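Local coordinates for substrate binding periplasmic protein (Ralstonia solanacearum, PDB 3LOP) that probably serves as the periplasmic receptor of a solute transport system and holds a leucine in its pocket, at residues A[101-106]-A[294-299]; A[119-124]-A[326-331]; A[198-203]-A[210-215]; A[187-192]-A[217-222]. One frame throughout, in Å; residues are numbered along the deposited sequence.

Two pairs of contacts lie on opposite sides of the centre of the chain. Interactions 1 and 2 touch, their centres 10 Å apart: strand 102-103 runs beside strand 118-119, with a probable hydrogen bond from Phe119 N to Leu102 O (2.8 Å), and Val295 packs on Val330. Ala106 of interaction 1 bonds to the bound leucine, and Ala106 and Lys122 of interaction 2 both belong to the magnesium site. Interactions 3 and 4 lie in the second parallel sheet and its helices, centres 8 Å apart, and share helix 206-218; Phe212 joins them through Val189 and Leu192. Interactions 1 and 3 are about 31 Å apart, centre to centre, and do not touch.

Interaction 1: residues A[101-106]-A[294-299]; sequences PLVGPA and KVLAEA. With LEU (leucine), chain B.
Val103 reaches from strand 102-103 to helix 284-303 and meets Val295 and Leu296, neighbours on one turn of that helix. Its CB points at the helix and forks there. Branch CG1, anti to the backbone N (chi1 177°), goes to Val295, whose CG1 stands 4.4 Å from Val103 CG1, a loose contact. Branch CG2, anti to the carbonyl carbon instead, meets the tip of Leu296, with 4.0 Å between Val103 CG2 and Leu296 CD1. The nearest backbones here are Val103 and Leu296, CA to CA 6.7 Å. This is a helix laid against the parallel five-stranded sheet of a periplasmic binding protein lobe, strand order 2-1-3-4-5, and the contact is wholly apolar and buried. Leu296 also rests on Ala76 and Leu78 of the adjoining strand 74-78, while Leu316 of helix 309-317 touches Val103. Beyond the strand the chain turns at Gly104, whose phi is positive (64°), and runs through Pro105 into the ligand pocket. There the carbonyl of Ala106 accepts a hydrogen bond from the amino group of the bound leucine, 2.7 Å from leucine N to Ala106 O.

Interaction 2: residues A[119-124]-A[326-331]; sequences FPIKAS and GGFTVD
The backbones of 119-124 and 326-331 come nearest at Ile121 and Val330, 6.9 Å between their CA atoms, and no hydrogen bond joins them. The first is the loop that leads from edge strand 118-119 of the parallel five-stranded sheet to helix 125-138; the second carries strand 329-331, which pairs antiparallel with strand 322-323 in a small two-stranded sheet. Ile121 supplies one methyl to both partners. With chi1 -67° its CG1 lies beside the backbone N, which leaves CG2 anti to that N and touching both Phe328 and Val330, side by side before it. Val330 points its CB at the loop and brings CG2 to within 4.2 Å of Ile121 CG2. Phe328 starts off to one side, but the end of its ring comes nearer to the loop, with CG anti to the backbone N (chi1 -173°), and the two side chains cross at about a right angle. Helix 284-303 backs this cluster: Val295 touches Ile121, and Val291 lies against Phe328. The next residue along the loop, Lys122, turns its CB away from the strand and belongs to the magnesium site, while Ser124 caps helix 125-138 by a hydrogen bond from Gln127 N to its OG. The Ile121 methyl approaches the Phe328 ring at its edge, near the ring plane, with 4.1 Å from Ile121 CG2 to Phe328 CE1.

Interaction 3: residues A[198-203]-A[210-215]; sequences QAIFLG and AQFVRQ
A buried, purely apolar helix-on-sheet contact joins strand 199-203 to helix 206-218, the helix that follows it directly in the chain. Phe212 and Val213, successive residues of the helix, meet Ile200 and Leu202, which point from one face of the strand. Leu202 touches both with its two methyls. With CG anti to the carbonyl carbon (chi1 -49°), it sends CD1 to Val213, 3.7 Å from Leu202 CD1 to Val213 CG2, and the side chains cross there at about a right angle. Its other methyl lies obliquely to the Phe212 ring, 3.8 Å from Leu202 CD2 to Phe212 CD2. The two elements are the first members of a beta-alpha-beta unit that ends in strand 224-227, next in the parallel four-stranded sheet. In keeping with that crossover segment 210-215 runs back nearly antiparallel to strand 199-203, at 158°, the axes of the two segments 10.6 Å apart at their closest. Ile200 meets the same ring farther out: its CD1 approaches the edge near the ring plane, 4.1 Å from Ile200 CD1 to Phe212 CZ, while its CG2 lies 4.2 Å from Phe212 CE2. Helix 186-194 also packs on the ring, and Leu225 of strand 224-227 and Leu236 of helix 233-240 lie against Val213.

Interaction 4: residues A[187-192]-A[217-222]; sequences PAVDKL and RARGGE
Arg219 stretches from the end of helix 206-218 to helix 186-194 and meets a buried valine and an exposed aspartate. The packed part is Val189: its CB points at the other segment, and its CG1 lies 3.5 Å from Arg219 NH1. That valine also touches Gln215 of helix 206-218. The solvent side is a salt bridge between exposed residues. Both terminal nitrogens of Arg219 grip one oxygen end-on, at 2.7 Å from Arg219 NH1 to Asp190 OD1 and 2.9 Å from Arg219 NH2 to Asp190 OD1. The oxygen lies in the guanidinium plane, yet the carboxylate is turned 69° from it, and the two nitrogens arrive from opposite faces of the carboxylate. Neither bond is straight, with N-H...O angles of 148° and 139°, as a shared acceptor would lead one to expect. A bend at chi3 in the arginine chain brings the group round to the aspartate. Within 217-222, Arg217 NH1 donates to Gly221 O at 2.9 Å. The chain leaves the helix through a Schellman motif, with Gly220, at positive phi, as the C-prime residue and bonds from Gly221 N to Tyr216 O and from Gly220 N to Arg217 O.

Interaction 1: residues A[101-106]-A[294-299]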
loop_
_atom_site.group_PDB
_atom_site.type_symbol
_atom_site.label_atom_id
_atom_site.label_comp_id
_atom_site.label_asym_id
_atom_site.label_seq_id
_atom_site.Cartn_x
_atom_site.Cartn_y
_atom_site.Cartn_z
ATOM N N PRO A 101 -2.980 -0.998 18.145
ATOM C CA PRO A 101 -1.972 -0.589 17.167
ATOM C C PRO A 101 -2.388 -0.963 15.748
ATOM O O PRO A 101 -2.962 -2.030 15.519
ATOM C CB PRO A 101 -0.721 -1.336 17.625
ATOM C CG PRO A 101 -1.275 -2.575 18.248
ATOM C CD PRO A 101 -2.469 -2.064 19.025
ATOM N N LEU A 102 -2.125 -0.062 14.808
ATOM C CA LEU A 102 -2.430 -0.291 13.400
ATOM C C LEU A 102 -1.086 -0.535 12.725
ATOM O O LEU A 102 -0.295 0.389 12.545
ATOM C CB LEU A 102 -3.123 0.933 12.788
ATOM C CG LEU A 102 -3.201 1.007 11.258
ATOM C CD1 LEU A 102 -3.685 -0.310 10.689
ATOM C CD2 LEU A 102 -4.127 2.144 10.843
ATOM N N VAL A 103 -0.834 -1.789 12.364
ATOM C CA VAL A 103 0.423 -2.166 11.738
ATOM C C VAL A 103 0.307 -2.219 10.225
ATOM O O VAL A 103 -0.598 -2.850 9.679
ATOM C CB VAL A 103 0.904 -3.543 12.254
ATOM C CG1 VAL A 103 2.181 -3.960 11.538
ATOM C CG2 VAL A 103 1.143 -3.474 13.757
ATOM N N GLY A 104 1.220 -1.526 9.556
ATOM C CA GLY A 104 1.237 -1.526 8.107
ATOM C C GLY A 104 0.049 -0.935 7.376
ATOM O O GLY A 104 -0.505 -1.590 6.493
ATOM N N PRO A 105 -0.382 0.286 7.718
ATOM C CA PRO A 105 -1.521 0.859 6.996
ATOM C C PRO A 105 -1.157 0.826 5.510
ATOM O O PRO A 105 -0.017 1.122 5.139
ATOM C CB PRO A 105 -1.614 2.277 7.562
ATOM C CG PRO A 105 -0.204 2.569 8.031
ATOM C CD PRO A 105 0.206 1.260 8.652
ATOM N N ALA A 106 -2.114 0.453 4.668
ATOM C CA ALA A 106 -1.867 0.333 3.232
ATOM C C ALA A 106 -1.799 1.650 2.463
ATOM O O ALA A 106 -2.183 1.721 1.295
ATOM C CB ALA A 106 -2.917 -0.583 2.611
ATOM N N LYS A 294 3.605 -10.671 8.941
ATOM C CA LYS A 294 4.818 -11.246 9.513
ATOM C C LYS A 294 5.446 -10.304 10.539
ATOM O O LYS A 294 5.935 -10.746 11.576
ATOM C CB LYS A 294 5.829 -11.583 8.412
ATOM C CG LYS A 294 7.021 -12.373 8.931
ATOM C CD LYS A 294 7.869 -12.935 7.804
ATOM C CE LYS A 294 8.992 -13.797 8.364
ATOM N NZ LYS A 294 9.828 -14.379 7.277
ATOM N N VAL A 295 5.438 -9.005 10.248
ATOM C CA VAL A 295 5.989 -8.024 11.178
ATOM C C VAL A 295 5.181 -8.053 12.476
ATOM O O VAL A 295 5.742 -8.041 13.573
ATOM C CB VAL A 295 5.945 -6.602 10.576
ATOM C CG1 VAL A 295 6.224 -5.562 11.653
ATOM C CG2 VAL A 295 6.977 -6.485 9.466
ATOM N N LEU A 296 3.857 -8.090 12.347
ATOM C CA LEU A 296 2.993 -8.136 13.519
ATOM C C LEU A 296 3.220 -9.433 14.291
ATOM O O LEU A 296 3.272 -9.430 15.518
ATOM C CB LEU A 296 1.522 -8.026 13.097
ATOM C CG LEU A 296 0.475 -8.187 14.204
ATOM C CD1 LEU A 296 0.718 -7.180 15.329
ATOM C CD2 LEU A 296 -0.911 -7.993 13.603
ATOM N N ALA A 297 3.365 -10.541 13.570
ATOM C CA ALA A 297 3.586 -11.833 14.209
ATOM C C ALA A 297 4.848 -11.833 15.069
ATOM O O ALA A 297 4.859 -12.414 16.151
ATOM C CB ALA A 297 3.668 -12.935 13.153
ATOM N N GLU A 298 5.908 -11.186 14.589
ATOM C CA GLU A 298 7.157 -11.118 15.340
ATOM C C GLU A 298 6.937 -10.333 16.630
ATOM O O GLU A 298 7.461 -10.691 17.684
ATOM C CB GLU A 298 8.246 -10.454 14.492
ATOM C CG GLU A 298 9.573 -10.194 15.210
ATOM C CD GLU A 298 10.237 -11.451 15.760
ATOM O OE1 GLU A 298 9.896 -12.572 15.326
ATOM O OE2 GLU A 298 11.122 -11.308 16.628
ATOM N N ALA A 299 6.157 -9.259 16.547
ATOM C CA ALA A 299 5.875 -8.459 17.730
ATOM C C ALA A 299 5.063 -9.287 18.719
ATOM O O ALA A 299 5.314 -9.250 19.920
ATOM C CB ALA A 299 5.113 -7.196 17.345
HETATM N N LEU B . -4.486 2.928 0.534
HETATM C CA LEU B . -4.984 3.214 -0.841
HETATM C C LEU B . -4.580 2.098 -1.784
HETATM O O LEU B . -5.235 1.974 -2.837
HETATM C CB LEU B . -4.396 4.529 -1.324
HETATM C CG LEU B . -4.600 5.532 -0.195
HETATM C CD1 LEU B . -3.436 6.409 -0.066
HETATM C CD2 LEU B . -5.833 6.310 -0.426
HETATM O OXT LEU B . -3.615 1.371 -1.455
#

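Interaction 2: residues A[119-124]-A[326-331]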
loop_
_atom_site.group_PDB
_atom_site.type_symbol
_atom_site.label_atom_id
_atom_site.label_comp_id
_atom_site.label_asym_id
_atom_site.label_seq_id
_atom_site.Cartn_x
_atom_site.Cartn_y
_atom_site.Cartn_z
ATOM N N PHE A 119 1.733 2.283 12.897
ATOM C CA PHE A 119 3.067 1.804 12.558
ATOM C C PHE A 119 3.262 1.570 11.062
ATOM O O PHE A 119 3.133 0.443 10.574
ATOM C CB PHE A 119 3.363 0.505 13.319
ATOM C CG PHE A 119 3.398 0.672 14.813
ATOM C CD1 PHE A 119 2.221 0.755 15.554
ATOM C CD2 PHE A 119 4.618 0.765 15.478
ATOM C CE1 PHE A 119 2.263 0.928 16.936
ATOM C CE2 PHE A 119 4.670 0.938 16.860
ATOM C CZ PHE A 119 3.492 1.020 17.591
ATOM N N PRO A 120 3.576 2.638 10.312
ATOM C CA PRO A 120 3.785 2.502 8.870
ATOM C C PRO A 120 5.032 1.674 8.593
ATOM O O PRO A 120 6.059 1.841 9.255
ATOM C CB PRO A 120 3.936 3.950 8.408
ATOM C CG PRO A 120 4.566 4.620 9.600
ATOM C CD PRO A 120 3.776 4.031 10.750
ATOM N N ILE A 121 4.940 0.781 7.615
ATOM C CA ILE A 121 6.074 -0.058 7.259
ATOM C C ILE A 121 6.768 0.432 5.991
ATOM O O ILE A 121 7.939 0.802 6.017
ATOM C CB ILE A 121 5.636 -1.526 7.053
ATOM C CG1 ILE A 121 5.181 -2.123 8.388
ATOM C CG2 ILE A 121 6.779 -2.340 6.453
ATOM C CD1 ILE A 121 4.632 -3.542 8.279
ATOM N N LYS A 122 6.035 0.461 4.887
ATOM C CA LYS A 122 6.627 0.864 3.618
ATOM C C LYS A 122 7.067 2.320 3.515
ATOM O O LYS A 122 6.527 3.205 4.189
ATOM C CB LYS A 122 5.671 0.530 2.469
ATOM C CG LYS A 122 4.404 1.356 2.416
ATOM C CD LYS A 122 3.341 0.617 1.609
ATOM C CE LYS A 122 2.103 1.464 1.367
ATOM N NZ LYS A 122 2.274 2.365 0.191
ATOM N N ALA A 123 8.073 2.549 2.673
ATOM C CA ALA A 123 8.583 3.892 2.428
ATOM C C ALA A 123 7.374 4.731 2.026
ATOM O O ALA A 123 6.450 4.228 1.384
ATOM C CB ALA A 123 9.620 3.865 1.311
ATOM N N SER A 124 7.396 6.007 2.401
ATOM C CA SER A 124 6.287 6.931 2.159
ATOM C C SER A 124 6.055 7.403 0.727
ATOM O O SER A 124 6.909 7.253 -0.143
ATOM C CB SER A 124 6.471 8.168 3.032
ATOM O OG SER A 124 7.493 8.995 2.493
ATOM N N GLY A 326 15.495 -11.497 3.274
ATOM C CA GLY A 326 16.260 -10.837 2.230
ATOM C C GLY A 326 16.753 -9.435 2.528
ATOM O O GLY A 326 17.113 -8.694 1.611
ATOM N N GLY A 327 16.770 -9.052 3.798
ATOM C CA GLY A 327 17.247 -7.726 4.134
ATOM C C GLY A 327 16.167 -6.669 4.218
ATOM O O GLY A 327 16.467 -5.490 4.417
ATOM N N PHE A 328 14.912 -7.068 4.042
ATOM C CA PHE A 328 13.819 -6.110 4.155
ATOM C C PHE A 328 13.587 -6.022 5.654
ATOM O O PHE A 328 12.882 -6.842 6.242
ATOM C CB PHE A 328 12.564 -6.614 3.435
ATOM C CG PHE A 328 11.462 -5.594 3.367
ATOM C CD1 PHE A 328 10.566 -5.444 4.419
ATOM C CD2 PHE A 328 11.348 -4.755 2.265
ATOM C CE1 PHE A 328 9.569 -4.469 4.375
ATOM C CE2 PHE A 328 10.360 -3.778 2.211
ATOM C CZ PHE A 328 9.467 -3.634 3.270
ATOM N N THR A 329 14.213 -5.025 6.267
ATOM C CA THR A 329 14.135 -4.839 7.708
ATOM C C THR A 329 13.189 -3.733 8.134
ATOM O O THR A 329 12.952 -2.780 7.397
ATOM C CB THR A 329 15.526 -4.536 8.281
ATOM O OG1 THR A 329 16.076 -3.393 7.614
ATOM C CG2 THR A 329 16.450 -5.726 8.079
ATOM N N VAL A 330 12.663 -3.872 9.346
ATOM C CA VAL A 330 11.744 -2.898 9.905
ATOM C C VAL A 330 12.274 -2.381 11.239
ATOM O O VAL A 330 12.660 -3.160 12.112
ATOM C CB VAL A 330 10.354 -3.529 10.117
ATOM C CG1 VAL A 330 9.390 -2.497 10.671
ATOM C CG2 VAL A 330 9.840 -4.097 8.802
ATOM N N ASP A 331 12.308 -1.061 11.378
ATOM C CA ASP A 331 12.773 -0.419 12.602
ATOM C C ASP A 331 11.714 0.584 13.053
ATOM O O ASP A 331 11.549 1.639 12.438
ATOM C CB ASP A 331 14.108 0.294 12.342
ATOM C CG ASP A 331 14.560 1.143 13.517
ATOM O OD1 ASP A 331 14.021 0.960 14.626
ATOM O OD2 ASP A 331 15.465 1.989 13.329
#

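Interaction 3: residues A[198-203]-A[210-215]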
loop_
_atom_site.group_PDB
_atom_site.type_symbol
_atom_site.label_atom_id
_atom_site.label_comp_id
_atom_site.label_asym_id
_atom_site.label_seq_id
_atom_site.Cartn_x
_atom_site.Cartn_y
_atom_site.Cartn_z
ATOM N N GLN A 198 4.858 15.807 -20.880
ATOM C CA GLN A 198 5.821 14.769 -21.240
ATOM C C GLN A 198 5.670 13.555 -20.338
ATOM O O GLN A 198 6.082 12.452 -20.689
ATOM C CB GLN A 198 7.245 15.310 -21.116
ATOM C CG GLN A 198 7.545 16.454 -22.067
ATOM C CD GLN A 198 8.704 17.305 -21.600
ATOM O OE1 GLN A 198 8.761 17.716 -20.441
ATOM N NE2 GLN A 198 9.635 17.588 -22.506
ATOM N N ALA A 199 5.081 13.771 -19.168
ATOM C CA ALA A 199 4.878 12.698 -18.209
ATOM C C ALA A 199 3.638 12.998 -17.380
ATOM O O ALA A 199 3.298 14.158 -17.150
ATOM C CB ALA A 199 6.103 12.574 -17.293
ATOM N N ILE A 200 2.954 11.943 -16.954
ATOM C CA ILE A 200 1.766 12.090 -16.126
ATOM C C ILE A 200 1.923 11.186 -14.917
ATOM O O ILE A 200 2.138 9.979 -15.053
ATOM C CB ILE A 200 0.484 11.698 -16.883
ATOM C CG1 ILE A 200 0.215 12.709 -18.000
ATOM C CG2 ILE A 200 -0.693 11.655 -15.914
ATOM C CD1 ILE A 200 -0.935 12.321 -18.918
ATOM N N PHE A 201 1.825 11.788 -13.737
ATOM C CA PHE A 201 1.954 11.069 -12.481
ATOM C C PHE A 201 0.562 10.706 -11.977
ATOM O O PHE A 201 -0.337 11.549 -11.946
ATOM C CB PHE A 201 2.681 11.945 -11.464
ATOM C CG PHE A 201 2.946 11.263 -10.155
ATOM C CD1 PHE A 201 1.986 11.258 -9.150
ATOM C CD2 PHE A 201 4.153 10.610 -9.937
ATOM C CE1 PHE A 201 2.225 10.610 -7.940
ATOM C CE2 PHE A 201 4.402 9.959 -8.733
ATOM C CZ PHE A 201 3.435 9.959 -7.733
ATOM N N LEU A 202 0.385 9.447 -11.593
ATOM C CA LEU A 202 -0.909 8.979 -11.115
ATOM C C LEU A 202 -1.012 8.887 -9.596
ATOM O O LEU A 202 -0.504 7.947 -8.982
ATOM C CB LEU A 202 -1.228 7.611 -11.728
ATOM C CG LEU A 202 -1.045 7.468 -13.242
ATOM C CD1 LEU A 202 -1.342 6.030 -13.647
ATOM C CD2 LEU A 202 -1.961 8.441 -13.983
ATOM N N GLY A 203 -1.664 9.879 -8.998
ATOM C CA GLY A 203 -1.875 9.881 -7.560
ATOM C C GLY A 203 -3.278 9.344 -7.398
ATOM O O GLY A 203 -4.202 10.063 -7.009
ATOM N N ALA A 210 -6.037 2.358 -13.774
ATOM C CA ALA A 210 -6.132 1.453 -14.916
ATOM C C ALA A 210 -7.020 2.021 -16.017
ATOM O O ALA A 210 -6.659 1.989 -17.195
ATOM C CB ALA A 210 -6.662 0.099 -14.463
ATOM N N GLN A 211 -8.183 2.543 -15.638
ATOM C CA GLN A 211 -9.095 3.117 -16.616
ATOM C C GLN A 211 -8.478 4.342 -17.277
ATOM O O GLN A 211 -8.608 4.534 -18.487
ATOM C CB GLN A 211 -10.425 3.479 -15.958
ATOM C CG GLN A 211 -11.257 2.261 -15.599
ATOM C CD GLN A 211 -11.706 1.489 -16.826
ATOM O OE1 GLN A 211 -12.160 0.350 -16.723
ATOM N NE2 GLN A 211 -11.591 2.112 -17.996
ATOM N N PHE A 212 -7.794 5.168 -16.492
ATOM C CA PHE A 212 -7.162 6.349 -17.061
ATOM C C PHE A 212 -6.094 5.938 -18.074
ATOM O O PHE A 212 -6.058 6.445 -19.193
ATOM C CB PHE A 212 -6.505 7.206 -15.973
ATOM C CG PHE A 212 -5.779 8.399 -16.522
ATOM C CD1 PHE A 212 -6.445 9.602 -16.731
ATOM C CD2 PHE A 212 -4.445 8.296 -16.908
ATOM C CE1 PHE A 212 -5.792 10.684 -17.325
ATOM C CE2 PHE A 212 -3.785 9.368 -17.502
ATOM C CZ PHE A 212 -4.461 10.566 -17.711
ATOM N N VAL A 213 -5.220 5.019 -17.678
ATOM C CA VAL A 213 -4.155 4.568 -18.566
ATOM C C VAL A 213 -4.683 3.964 -19.866
ATOM O O VAL A 213 -4.215 4.317 -20.948
ATOM C CB VAL A 213 -3.232 3.549 -17.857
ATOM C CG1 VAL A 213 -2.219 2.979 -18.837
ATOM C CG2 VAL A 213 -2.504 4.234 -16.710
ATOM N N ARG A 214 -5.660 3.065 -19.768
ATOM C CA ARG A 214 -6.213 2.444 -20.967
ATOM C C ARG A 214 -6.800 3.479 -21.921
ATOM O O ARG A 214 -6.500 3.476 -23.115
ATOM C CB ARG A 214 -7.299 1.422 -20.602
ATOM C CG ARG A 214 -7.966 0.784 -21.824
ATOM C CD ARG A 214 -9.094 -0.174 -21.446
ATOM N NE ARG A 214 -8.618 -1.477 -20.986
ATOM C CZ ARG A 214 -8.031 -2.385 -21.760
ATOM N NH1 ARG A 214 -7.835 -2.142 -23.050
ATOM N NH2 ARG A 214 -7.649 -3.548 -21.248
ATOM N N GLN A 215 -7.638 4.360 -21.387
ATOM C CA GLN A 215 -8.288 5.394 -22.189
ATOM C C GLN A 215 -7.324 6.441 -22.731
ATOM O O GLN A 215 -7.426 6.849 -23.886
ATOM C CB GLN A 215 -9.379 6.077 -21.363
ATOM C CG GLN A 215 -10.559 5.170 -21.039
ATOM C CD GLN A 215 -11.496 5.770 -20.008
ATOM O OE1 GLN A 215 -11.853 6.944 -20.084
ATOM N NE2 GLN A 215 -11.911 4.957 -19.040
#

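Interaction 4: residues A[187-192]-A[217-222]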
loop_
_atom_site.group_PDB
_atom_site.type_symbol
_atom_site.label_atom_id
_atom_site.label_comp_id
_atom_site.label_asym_id
_atom_site.label_seq_id
_atom_site.Cartn_x
_atom_site.Cartn_y
_atom_site.Cartn_z
ATOM N N PRO A 187 -13.489 12.763 -17.575
ATOM C CA PRO A 187 -13.133 14.184 -17.627
ATOM C C PRO A 187 -11.632 14.408 -17.456
ATOM O O PRO A 187 -11.050 15.295 -18.080
ATOM C CB PRO A 187 -13.949 14.780 -16.484
ATOM C CG PRO A 187 -15.170 13.910 -16.466
ATOM C CD PRO A 187 -14.579 12.531 -16.611
ATOM N N ALA A 188 -11.006 13.594 -16.611
ATOM C CA ALA A 188 -9.573 13.718 -16.373
ATOM C C ALA A 188 -8.786 13.341 -17.623
ATOM O O ALA A 188 -7.776 13.970 -17.947
ATOM C CB ALA A 188 -9.160 12.832 -15.207
ATOM N N VAL A 189 -9.245 12.305 -18.317
ATOM C CA VAL A 189 -8.586 11.870 -19.539
ATOM C C VAL A 189 -8.683 12.975 -20.587
ATOM O O VAL A 189 -7.707 13.276 -21.273
ATOM C CB VAL A 189 -9.225 10.580 -20.098
ATOM C CG1 VAL A 189 -8.596 10.232 -21.446
ATOM C CG2 VAL A 189 -9.034 9.431 -19.109
ATOM N N ASP A 190 -9.859 13.589 -20.704
ATOM C CA ASP A 190 -10.038 14.662 -21.678
ATOM C C ASP A 190 -9.052 15.793 -21.406
ATOM O O ASP A 190 -8.377 16.276 -22.316
ATOM C CB ASP A 190 -11.458 15.239 -21.623
ATOM C CG ASP A 190 -12.529 14.228 -21.987
ATOM O OD1 ASP A 190 -12.260 13.334 -22.814
ATOM O OD2 ASP A 190 -13.655 14.344 -21.455
ATOM N N LYS A 191 -8.970 16.205 -20.147
ATOM C CA LYS A 191 -8.095 17.299 -19.749
ATOM C C LYS A 191 -6.604 17.029 -19.936
ATOM O O LYS A 191 -5.879 17.876 -20.454
ATOM C CB LYS A 191 -8.363 17.677 -18.289
ATOM C CG LYS A 191 -7.661 18.947 -17.846
ATOM C CD LYS A 191 -8.089 19.363 -16.449
ATOM C CE LYS A 191 -7.447 20.684 -16.055
ATOM N NZ LYS A 191 -7.806 21.093 -14.668
ATOM N N LEU A 192 -6.140 15.856 -19.520
ATOM C CA LEU A 192 -4.721 15.554 -19.654
ATOM C C LEU A 192 -4.291 15.244 -21.086
ATOM O O LEU A 192 -3.126 15.430 -21.437
ATOM C CB LEU A 192 -4.336 14.421 -18.697
ATOM C CG LEU A 192 -4.438 14.852 -17.227
ATOM C CD1 LEU A 192 -4.136 13.683 -16.306
ATOM C CD2 LEU A 192 -3.470 15.999 -16.967
ATOM N N ARG A 217 -4.078 6.174 -23.389
ATOM C CA ARG A 217 -3.282 5.593 -24.464
ATOM C C ARG A 217 -4.128 5.280 -25.698
ATOM O O ARG A 217 -3.696 5.507 -26.826
ATOM C CB ARG A 217 -2.580 4.320 -23.977
ATOM C CG ARG A 217 -1.331 4.567 -23.136
ATOM C CD ARG A 217 -0.103 4.819 -24.011
ATOM N NE ARG A 217 1.124 4.813 -23.218
ATOM C CZ ARG A 217 1.724 5.898 -22.736
ATOM N NH1 ARG A 217 1.226 7.108 -22.969
ATOM N NH2 ARG A 217 2.817 5.770 -21.996
ATOM N N ALA A 218 -5.336 4.769 -25.485
ATOM C CA ALA A 218 -6.210 4.425 -26.601
ATOM C C ALA A 218 -6.553 5.646 -27.442
ATOM O O ALA A 218 -6.763 5.539 -28.651
ATOM C CB ALA A 218 -7.490 3.774 -26.084
ATOM N N ARG A 219 -6.602 6.808 -26.801
ATOM C CA ARG A 219 -6.943 8.036 -27.500
ATOM C C ARG A 219 -5.743 8.829 -28.007
ATOM O O ARG A 219 -5.875 9.991 -28.385
ATOM C CB ARG A 219 -7.826 8.901 -26.601
ATOM C CG ARG A 219 -9.174 8.253 -26.302
ATOM C CD ARG A 219 -9.947 9.005 -25.236
ATOM N NE ARG A 219 -10.258 10.369 -25.647
ATOM C CZ ARG A 219 -10.884 11.252 -24.879
ATOM N NH1 ARG A 219 -11.270 10.914 -23.655
ATOM N NH2 ARG A 219 -11.112 12.476 -25.331
ATOM N N GLY A 220 -4.571 8.202 -28.011
ATOM C CA GLY A 220 -3.388 8.871 -28.524
ATOM C C GLY A 220 -2.426 9.521 -27.549
ATOM O O GLY A 220 -1.458 10.154 -27.974
ATOM N N GLY A 221 -2.678 9.372 -26.254
ATOM C CA GLY A 221 -1.794 9.960 -25.261
ATOM C C GLY A 221 -0.430 9.298 -25.295
ATOM O O GLY A 221 -0.334 8.072 -25.266
ATOM N N GLU A 222 0.626 10.105 -25.340
ATOM C CA GLU A 222 1.983 9.571 -25.410
ATOM C C GLU A 222 2.886 9.845 -24.209
ATOM O O GLU A 222 4.041 9.426 -24.200
ATOM C CB GLU A 222 2.679 10.093 -26.671
ATOM C CG GLU A 222 2.072 9.610 -27.979
ATOM C CD GLU A 222 2.065 8.098 -28.096
ATOM O OE1 GLU A 222 2.970 7.448 -27.531
ATOM O OE2 GLU A 222 1.158 7.557 -28.765
#